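Local coordinates for protein aminotransferase class-III (Ochrobactrum anthropi, PDB 5GHG) that probably transfers amino groups between amines and carbonyl compounds as a class-III omega-transaminase, with its cofactor held here in the pyridoxamine phosphate form, at residues A98-L101 with V102-A105; T115-G118 with S119-N122; G153-I156 with A157-S160; L300-E303 with R304-A307. The protein carries 1 engineered substitution. One frame throughout, in Å; residues are numbered along the deposited sequence.

The four contacts follow one another along the chain. None nests in or crosses another. Interaction 1 is the last turns of helix 93-104, before the chain enters strand 111-115. Interaction 2 turns from the end of that strand into helix 118-135, at the cofactor phosphate. Interaction 3 closes the loop after strand 143-147 and starts helix 156-161. It meets interaction 2 where V154 N reaches S119 OG, and both touch the pyridoxamine phosphate cofactor (PMP) and the second subunit. Interaction 4 lies much later, where strand 297-301 turns into helix 303-306. L300 of that strand packs on V102 and A105, so interactions 1 and 4 join helix 93-104 to the sheet that holds strands 111-115 and 297-301.

Interaction 1 (A98-L101 with V102-A105); sequences AEKL and VSMA
K100 and M104 cross obliquely, one helical turn apart, at the C-terminal end of helix 93-104. The lysine chain is bent at chi2 and chi3. Its methylene CG lies 3.9 Å from SD of M104, so the sulfur rests against the aliphatic part of the lysine. M104 CG stands beside its own backbone N (chi1 -67°), which brings it back to 3.2 Å from K100 O. L101 approaches the sulfur more loosely, with CD2 4.4 Å from M104 SD.

S103 folds back on the helix backbone. Its OG gives a hydrogen bond of 2.7 Å to K100 O. M104 N donates to that same K100 O at 3.0 Å, from the same face of the carbonyl plane. The hydroxyl comes in from the flank of the carbonyl, at a C=O...OG angle of 118°. One water donates to S103 OG and accepts weakly from K100 NZ. The bonds from V102 N to A98 O and from S103 N to E99 O continue the regular helical pattern.

The helix lies against the sheet that holds strands 111-115 and 297-301. A98 and L101 meet F114 of the first strand, L101 also touches A298, and V102 and A105 pack on L300 of the second.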
loop_
_atom_site.group_PDB
_atom_site.type_symbol
_atom_site.label_atom_id
_atom_site.label_comp_id
_atom_site.label_asym_id
_atom_site.label_seq_id
_atom_site.Cartn_x
_atom_site.Cartn_y
_atom_site.Cartn_z
ATOM N N ALA B 98 -6.715 2.783 -17.952
ATOM C CA ALA B 98 -8.061 2.344 -17.611
ATOM C C ALA B 98 -8.796 1.837 -18.849
ATOM O O ALA B 98 -9.431 0.775 -18.819
ATOM C CB ALA B 98 -8.842 3.481 -16.961
ATOM N N GLU B 99 -8.709 2.587 -19.941
ATOM C CA GLU B 99 -9.374 2.179 -21.171
ATOM C C GLU B 99 -8.811 0.851 -21.685
ATOM O O GLU B 99 -9.563 -0.046 -22.070
ATOM C CB GLU B 99 -9.227 3.264 -22.230
ATOM C CG GLU B 99 -10.048 2.980 -23.473
ATOM C CD GLU B 99 -9.761 3.967 -24.599
ATOM O OE1 GLU B 99 -9.132 5.032 -24.339
ATOM O OE2 GLU B 99 -10.172 3.671 -25.747
ATOM N N LYS B 100 -7.486 0.715 -21.676
ATOM C CA LYS B 100 -6.853 -0.518 -22.126
ATOM C C LYS B 100 -7.291 -1.717 -21.277
ATOM O O LYS B 100 -7.591 -2.788 -21.810
ATOM C CB LYS B 100 -5.342 -0.348 -22.107
ATOM C CG LYS B 100 -4.569 -1.607 -22.341
ATOM C CD LYS B 100 -4.724 -2.068 -23.767
ATOM C CE LYS B 100 -4.068 -1.075 -24.728
ATOM N NZ LYS B 100 -4.186 -1.540 -26.150
ATOM N N LEU B 101 -7.344 -1.550 -19.950
ATOM C CA LEU B 101 -7.686 -2.675 -19.084
ATOM C C LEU B 101 -9.135 -3.101 -19.273
ATOM O O LEU B 101 -9.443 -4.293 -19.265
ATOM C CB LEU B 101 -7.432 -2.332 -17.621
ATOM C CG LEU B 101 -5.951 -2.158 -17.211
ATOM C CD1 LEU B 101 -5.863 -1.822 -15.720
ATOM C CD2 LEU B 101 -5.168 -3.395 -17.541
ATOM N N VAL B 102 -10.052 -2.136 -19.400
ATOM C CA VAL B 102 -11.429 -2.492 -19.675
ATOM C C VAL B 102 -11.510 -3.252 -20.998
ATOM O O VAL B 102 -12.174 -4.285 -21.097
ATOM C CB VAL B 102 -12.326 -1.234 -19.663
ATOM C CG1 VAL B 102 -13.736 -1.550 -20.198
ATOM C CG2 VAL B 102 -12.432 -0.676 -18.253
ATOM N N SER B 103 -10.797 -2.776 -22.015
ATOM C CA SER B 103 -10.873 -3.422 -23.326
ATOM C C SER B 103 -10.293 -4.829 -23.311
ATOM O O SER B 103 -10.678 -5.657 -24.134
ATOM C CB SER B 103 -10.164 -2.563 -24.384
ATOM O OG SER B 103 -8.760 -2.711 -24.295
ATOM N N MET B 104 -9.371 -5.122 -22.400
ATOM C CA MET B 104 -8.752 -6.442 -22.318
ATOM C C MET B 104 -9.522 -7.429 -21.453
ATOM O O MET B 104 -9.133 -8.596 -21.381
ATOM C CB MET B 104 -7.334 -6.346 -21.719
ATOM C CG MET B 104 -6.284 -5.624 -22.534
ATOM S SD MET B 104 -4.821 -5.385 -21.440
ATOM C CE MET B 104 -4.159 -7.030 -21.368
ATOM N N ALA B 105 -10.552 -6.987 -20.747
ATOM C CA ALA B 105 -11.130 -7.813 -19.702
ATOM C C ALA B 105 -11.695 -9.109 -20.293
ATOM O O ALA B 105 -12.269 -9.101 -21.385
ATOM C CB ALA B 105 -12.224 -7.057 -18.944
HETATM O O HOH W 1 -7.466 -1.158 -26.090
#

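Interaction 2 (T115-G118 with S119-N122); sequences TNSG and SEAN. With PMP (4'-deoxy-4'-aminopyridoxal-5'-phosphate), chain C.
S117 and E120 form a capping box at the start of helix 118-135, the end that binds the cofactor phosphate. The box is the tight part of the contact. E120 N donates to S117 OG at 3.0 Å, and the bond is nearly straight (166°). In return, S117 N donates to E120 OE1 at 3.1 Å, on the anti side and somewhat out of the carboxylate plane. N116 N meets the same OE1 at 2.8 Å, nearly along its C-O axis. The glutamate chain runs extended beyond CG, which carries the carboxylate back to these two backbone N-H groups. Across the dimer, E120 OE2 hydrogen-bonds S117 OG of the second subunit, and S117 OG likewise pairs with E120 OE2 of that subunit. With a leucine at E120, both N-H groups would probably lose their shared acceptor, and S117 OG of the second subunit its mate at OE2. T115 OG1 donates to S117 O, which A121 N reaches from the opposite face.

The N116 side chain is the loose part. Its amide is turned 37° against the carboxylate plane. ND2 makes weak bonds to OE1 and OE2 of E120. N116 is partly exposed and packs on P295 of the second subunit.

The other side of the turn is buried against PMP. N122 ND2 is held by H152 O and D258 OD2. Glycine at G118 leaves room for the phosphate ester oxygen, and G118 N donates to PMP O2P at 3.0 Å. S119 N donates to PMP O1P at 2.8 Å, and S119 OG gives the same O1P a short bond of 2.5 Å.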
loop_
_atom_site.group_PDB
_atom_site.type_symbol
_atom_site.label_atom_id
_atom_site.label_comp_id
_atom_site.label_asym_id
_atom_site.label_seq_id
_atom_site.Cartn_x
_atom_site.Cartn_y
_atom_site.Cartn_z
ATOM N N THR B 115 -4.857 1.525 -7.531
ATOM C CA THR B 115 -4.229 1.620 -6.209
ATOM C C THR B 115 -2.743 1.371 -6.398
ATOM O O THR B 115 -2.258 1.183 -7.524
ATOM C CB THR B 115 -4.812 0.599 -5.223
ATOM O OG1 THR B 115 -4.491 -0.731 -5.666
ATOM C CG2 THR B 115 -6.336 0.725 -5.130
ATOM N N ASN B 116 -2.000 1.350 -5.301
ATOM C CA ASN B 116 -0.597 1.015 -5.395
ATOM C C ASN B 116 -0.347 -0.481 -5.333
ATOM O O ASN B 116 0.491 -1.004 -6.073
ATOM C CB ASN B 116 0.184 1.727 -4.289
ATOM C CG ASN B 116 0.016 3.220 -4.339
ATOM O OD1 ASN B 116 0.478 3.862 -5.268
ATOM N ND2 ASN B 116 -0.705 3.773 -3.364
ATOM N N SER B 117 -1.078 -1.186 -4.482
ATOM C CA SER B 117 -0.797 -2.582 -4.189
ATOM C C SER B 117 -2.044 -3.427 -4.384
ATOM O O SER B 117 -3.165 -2.925 -4.359
ATOM C CB SER B 117 -0.303 -2.738 -2.737
ATOM O OG SER B 117 -1.334 -2.363 -1.847
ATOM N N GLY B 118 -1.826 -4.740 -4.529
ATOM C CA GLY B 118 -2.940 -5.676 -4.527
ATOM C C GLY B 118 -3.713 -5.654 -3.219
ATOM O O GLY B 118 -4.941 -5.771 -3.215
ATOM N N SER B 119 -3.008 -5.506 -2.093
ATOM C CA SER B 119 -3.637 -5.384 -0.801
ATOM C C SER B 119 -4.600 -4.191 -0.753
ATOM O O SER B 119 -5.731 -4.316 -0.276
ATOM C CB SER B 119 -2.572 -5.240 0.317
ATOM O OG SER B 119 -1.740 -6.398 0.408
ATOM N N GLU B 120 -4.153 -3.019 -1.204
ATOM C CA GLU B 120 -5.045 -1.861 -1.243
ATOM C C GLU B 120 -6.226 -2.099 -2.185
ATOM O O GLU B 120 -7.342 -1.657 -1.908
ATOM C CB GLU B 120 -4.301 -0.608 -1.706
ATOM C CG GLU B 120 -3.436 0.076 -0.676
ATOM C CD GLU B 120 -2.563 1.161 -1.357
ATOM O OE1 GLU B 120 -2.223 0.980 -2.545
ATOM O OE2 GLU B 120 -2.229 2.180 -0.716
ATOM N N ALA B 121 -5.986 -2.759 -3.315
ATOM C CA ALA B 121 -7.073 -3.038 -4.249
ATOM C C ALA B 121 -8.155 -3.884 -3.586
ATOM O O ALA B 121 -9.336 -3.542 -3.624
ATOM C CB ALA B 121 -6.540 -3.721 -5.506
ATOM N N ASN B 122 -7.764 -5.002 -2.977
ATOM C CA ASN B 122 -8.742 -5.868 -2.325
ATOM C C ASN B 122 -9.416 -5.171 -1.154
ATOM O O ASN B 122 -10.611 -5.380 -0.893
ATOM C CB ASN B 122 -8.077 -7.167 -1.885
ATOM C CG ASN B 122 -7.941 -8.156 -3.026
ATOM O OD1 ASN B 122 -8.766 -8.149 -3.953
ATOM N ND2 ASN B 122 -6.905 -8.986 -2.989
HETATM N N1 PMP C . -3.677 -11.091 -4.113
HETATM C C2 PMP C . -2.822 -12.069 -4.518
HETATM C C2A PMP C . -3.381 -13.273 -5.216
HETATM C C3 PMP C . -1.436 -11.985 -4.264
HETATM O O3 PMP C . -0.642 -13.043 -4.625
HETATM C C4 PMP C . -0.911 -10.831 -3.610
HETATM C C4A PMP C . 0.571 -10.610 -3.365
HETATM N N4A PMP C . 1.306 -11.784 -2.970
HETATM C C5 PMP C . -1.837 -9.826 -3.220
HETATM C C6 PMP C . -3.183 -9.945 -3.532
HETATM C C5A PMP C . -1.412 -8.589 -2.490
HETATM O O4P PMP C . -0.639 -7.746 -3.349
HETATM P P PMP C . 0.437 -6.705 -2.677
HETATM O O1P PMP C . -0.251 -5.940 -1.605
HETATM O O2P PMP C . 0.875 -5.846 -3.850
HETATM O O3P PMP C . 1.575 -7.504 -2.081
#

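Interaction 3 (G153-I156 with A157-S160); sequences GVTI and ASAS. With PMP (4'-deoxy-4'-aminopyridoxal-5'-phosphate), chain C.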
loop_
_atom_site.group_PDB
_atom_site.type_symbol
_atom_site.label_atom_id
_atom_site.label_comp_id
_atom_site.label_asym_id
_atom_site.label_seq_id
_atom_site.Cartn_x
_atom_site.Cartn_y
_atom_site.Cartn_z
ATOM N N GLY B 153 -3.510 -10.335 0.368
ATOM C CA GLY B 153 -2.782 -9.149 0.791
ATOM C C GLY B 153 -2.747 -9.019 2.298
ATOM O O GLY B 153 -3.099 -9.949 3.042
ATOM N N VAL B 154 -2.312 -7.850 2.753
ATOM C CA VAL B 154 -1.869 -7.694 4.135
ATOM C C VAL B 154 -2.384 -6.422 4.814
ATOM O O VAL B 154 -1.902 -6.077 5.889
ATOM C CB VAL B 154 -0.340 -7.731 4.214
ATOM C CG1 VAL B 154 0.207 -9.033 3.648
ATOM C CG2 VAL B 154 0.262 -6.530 3.477
ATOM N N THR B 155 -3.339 -5.706 4.220
ATOM C CA THR B 155 -3.982 -4.710 5.070
ATOM C C THR B 155 -4.838 -5.431 6.106
ATOM O O THR B 155 -5.043 -6.645 6.038
ATOM C CB THR B 155 -4.858 -3.723 4.288
ATOM O OG1 THR B 155 -5.991 -4.397 3.756
ATOM C CG2 THR B 155 -4.089 -3.018 3.181
ATOM N N ILE B 156 -5.331 -4.691 7.088
ATOM C CA ILE B 156 -6.120 -5.351 8.129
ATOM C C ILE B 156 -7.295 -6.101 7.504
ATOM O O ILE B 156 -7.589 -7.255 7.873
ATOM C CB ILE B 156 -6.537 -4.339 9.202
ATOM C CG1 ILE B 156 -5.360 -4.112 10.159
ATOM C CG2 ILE B 156 -7.781 -4.796 9.937
ATOM C CD1 ILE B 156 -5.463 -2.938 11.090
ATOM N N ALA B 157 -7.955 -5.493 6.528
ATOM C CA ALA B 157 -9.064 -6.160 5.858
ATOM C C ALA B 157 -8.582 -7.252 4.892
ATOM O O ALA B 157 -9.125 -8.359 4.883
ATOM C CB ALA B 157 -9.931 -5.157 5.123
ATOM N N SER B 158 -7.580 -6.964 4.059
ATOM C CA SER B 158 -7.223 -7.965 3.072
ATOM C C SER B 158 -6.398 -9.110 3.690
ATOM O O SER B 158 -6.479 -10.239 3.208
ATOM C CB SER B 158 -6.505 -7.332 1.873
ATOM O OG SER B 158 -5.357 -6.590 2.239
ATOM N N ALA B 159 -5.650 -8.852 4.767
ATOM C CA ALA B 159 -5.048 -9.940 5.531
ATOM C C ALA B 159 -6.104 -10.827 6.189
ATOM O O ALA B 159 -5.843 -12.008 6.466
ATOM C CB ALA B 159 -4.110 -9.403 6.606
ATOM N N SER B 160 -7.277 -10.264 6.478
ATOM C CA SER B 160 -8.389 -11.065 6.968
ATOM C C SER B 160 -8.938 -11.965 5.874
ATOM O O SER B 160 -9.302 -13.113 6.144
ATOM C CB SER B 160 -9.494 -10.163 7.519
ATOM O OG SER B 160 -9.043 -9.438 8.657
HETATM N N1 PMP C . -3.677 -11.091 -4.113
HETATM C C2 PMP C . -2.822 -12.069 -4.518
HETATM C C2A PMP C . -3.381 -13.273 -5.216
HETATM C C3 PMP C . -1.436 -11.985 -4.264
HETATM O O3 PMP C . -0.642 -13.043 -4.625
HETATM C C4 PMP C . -0.911 -10.831 -3.610
HETATM C C4A PMP C . 0.571 -10.610 -3.365
HETATM N N4A PMP C . 1.306 -11.784 -2.970
HETATM C C5 PMP C . -1.837 -9.826 -3.220
HETATM C C6 PMP C . -3.183 -9.945 -3.532
HETATM C C5A PMP C . -1.412 -8.589 -2.490
HETATM O O4P PMP C . -0.639 -7.746 -3.349
HETATM P P PMP C . 0.437 -6.705 -2.677
HETATM O O1P PMP C . -0.251 -5.940 -1.605
HETATM O O2P PMP C . 0.875 -5.846 -3.850
HETATM O O3P PMP C . 1.575 -7.504 -2.081
#
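T155 and S158 meet behind the PMP pocket, where the chain leaves the cofactor and enters helix 156-161. G153 lines the pocket itself, with its CA 3.6 Å from C5A of PMP. The backbone shape here calls for glycine: a CB would jam against the preceding carbonyl O and press on S158 OG.

T155 is the N-cap of the helix. Its OG1 accepts from S158 N at 3.0 Å in a nearly straight bond (166°). A first torsion near +60° (chi1 68°) swings the T155 hydroxyl over the helix start and makes this possible. S158 OG has a similar first torsion and lies 2.7 Å from T155 OG1, hydroxyl to hydroxyl. D123 OD2 is a further partner of T155 OG1, and S158 OG makes a weak bond with S119 O, so the cap is joined to helix 118-135.

The first turn behind the cap is compact. A159 N donates to T155 O at 2.6 Å, and the methyl CB of A159 is also close to that oxygen. A159 CA makes a CH...O contact of 3.2 Å with G153 O. At the next position, S160 OG donates to I156 O at 2.7 Å, almost in line with the carbonyl bond. S160 N adds a weak bond to that oxygen, and I175 N is a second partner of S160 OG. The second subunit also meets this turn: I156 N bonds to D123 OD1 of that subunit, and I156 packs on its A157.

Interaction 4 (L300-E303 with R304-A307); sequences LINE and RVYA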
loop_
_atom_site.group_PDB
_atom_site.type_symbol
_atom_site.label_atom_id
_atom_site.label_comp_id
_atom_site.label_asym_id
_atom_site.label_seq_id
_atom_site.Cartn_x
_atom_site.Cartn_y
_atom_site.Cartn_z
ATOM N N LEU B 300 -11.221 -3.963 -11.799
ATOM C CA LEU B 300 -12.299 -3.670 -12.733
ATOM C C LEU B 300 -13.616 -4.111 -12.112
ATOM O O LEU B 300 -13.669 -5.137 -11.412
ATOM C CB LEU B 300 -12.088 -4.423 -14.043
ATOM C CG LEU B 300 -10.902 -3.962 -14.903
ATOM C CD1 LEU B 300 -10.520 -5.057 -15.875
ATOM C CD2 LEU B 300 -11.339 -2.737 -15.663
ATOM N N ILE B 301 -14.682 -3.362 -12.389
ATOM C CA ILE B 301 -16.013 -3.778 -11.966
ATOM C C ILE B 301 -16.955 -3.738 -13.157
ATOM O O ILE B 301 -16.804 -2.911 -14.068
ATOM C CB ILE B 301 -16.563 -2.906 -10.811
ATOM C CG1 ILE B 301 -16.784 -1.484 -11.284
ATOM C CG2 ILE B 301 -15.602 -2.919 -9.620
ATOM C CD1 ILE B 301 -17.443 -0.614 -10.237
ATOM N N ASN B 302 -17.944 -4.629 -13.146
ATOM C CA ASN B 302 -18.877 -4.665 -14.263
ATOM C C ASN B 302 -20.045 -3.716 -13.998
ATOM O O ASN B 302 -20.089 -2.999 -12.983
ATOM C CB ASN B 302 -19.314 -6.091 -14.553
ATOM C CG ASN B 302 -20.131 -6.712 -13.438
ATOM O OD1 ASN B 302 -20.505 -6.053 -12.479
ATOM N ND2 ASN B 302 -20.429 -7.986 -13.579
ATOM N N GLU B 303 -20.995 -3.675 -14.935
ATOM C CA GLU B 303 -22.099 -2.735 -14.811
ATOM C C GLU B 303 -23.027 -3.117 -13.650
ATOM O O GLU B 303 -23.540 -2.243 -12.950
ATOM C CB GLU B 303 -22.877 -2.664 -16.129
ATOM C CG GLU B 303 -23.967 -1.590 -16.147
ATOM C CD GLU B 303 -23.410 -0.177 -16.009
ATOM O OE1 GLU B 303 -24.139 0.687 -15.492
ATOM O OE2 GLU B 303 -22.235 0.080 -16.408
ATOM N N ARG B 304 -23.227 -4.412 -13.435
ATOM C CA ARG B 304 -24.005 -4.877 -12.300
ATOM C C ARG B 304 -23.501 -4.265 -10.996
ATOM O O ARG B 304 -24.283 -3.775 -10.181
ATOM C CB ARG B 304 -23.949 -6.406 -12.230
ATOM C CG ARG B 304 -24.608 -7.040 -11.016
ATOM C CD ARG B 304 -24.215 -8.493 -10.921
ATOM N NE ARG B 304 -24.900 -9.202 -9.845
ATOM C CZ ARG B 304 -24.642 -10.456 -9.498
ATOM N NH1 ARG B 304 -23.695 -11.141 -10.131
ATOM N NH2 ARG B 304 -25.328 -11.023 -8.515
ATOM N N VAL B 305 -22.174 -4.274 -10.794
ATOM C CA VAL B 305 -21.605 -3.674 -9.599
ATOM C C VAL B 305 -21.706 -2.166 -9.651
ATOM O O VAL B 305 -22.064 -1.522 -8.660
ATOM C CB VAL B 305 -20.145 -4.135 -9.410
ATOM C CG1 VAL B 305 -19.482 -3.403 -8.248
ATOM C CG2 VAL B 305 -20.085 -5.648 -9.208
ATOM N N TYR B 306 -21.386 -1.571 -10.800
ATOM C CA TYR B 306 -21.259 -0.119 -10.894
ATOM C C TYR B 306 -22.618 0.597 -10.869
ATOM O O TYR B 306 -22.701 1.709 -10.356
ATOM C CB TYR B 306 -20.503 0.263 -12.166
ATOM C CG TYR B 306 -20.305 1.755 -12.354
ATOM C CD1 TYR B 306 -19.463 2.480 -11.526
ATOM C CD2 TYR B 306 -20.964 2.436 -13.385
ATOM C CE1 TYR B 306 -19.278 3.846 -11.700
ATOM C CE2 TYR B 306 -20.792 3.797 -13.571
ATOM C CZ TYR B 306 -19.948 4.497 -12.727
ATOM O OH TYR B 306 -19.785 5.853 -12.910
ATOM N N ALA B 307 -23.664 -0.025 -11.404
ATOM C CA ALA B 307 -24.953 0.668 -11.597
ATOM C C ALA B 307 -25.480 1.350 -10.325
ATOM O O ALA B 307 -25.775 2.547 -10.381
ATOM C CB ALA B 307 -25.983 -0.313 -12.149
#
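N302 caps the helix that starts right after it. Its OD1 accepts from V305 N at 3.0 Å, in a bond that is fairly straight (162°) and nearly in line with the side-chain C=O. CG lies between the two main-chain branches (chi1 66°), which turns the amide toward the helix start. N302 O takes Y306 N at 2.9 Å, in the carbonyl plane. E303 O takes A307 N at 2.7 Å. N302 and R304 run side by side and point the same way. N302 ND2 bonds to D281 OD1, and R304 NH1 makes a salt bridge to that same oxygen. A valine in place of N302 would probably leave V305 N without its cap and take one of the donors from D281 OD1.

I301 makes the apolar packing. Its CB meets V305 CG1 at 3.9 Å, the two side chains crossing at about a right angle. I301 CD1 lies 3.7 Å from Y306 CB, at the ring edge. The E303 carboxylate, whose OE2 bonds to S110 OG, also nears that edge, its plane steep to the ring (76°). K111 makes a cation-pi contact with the ring.

This is an N-capped strand-to-helix turn in the central sheet of fold type I PLP enzymes.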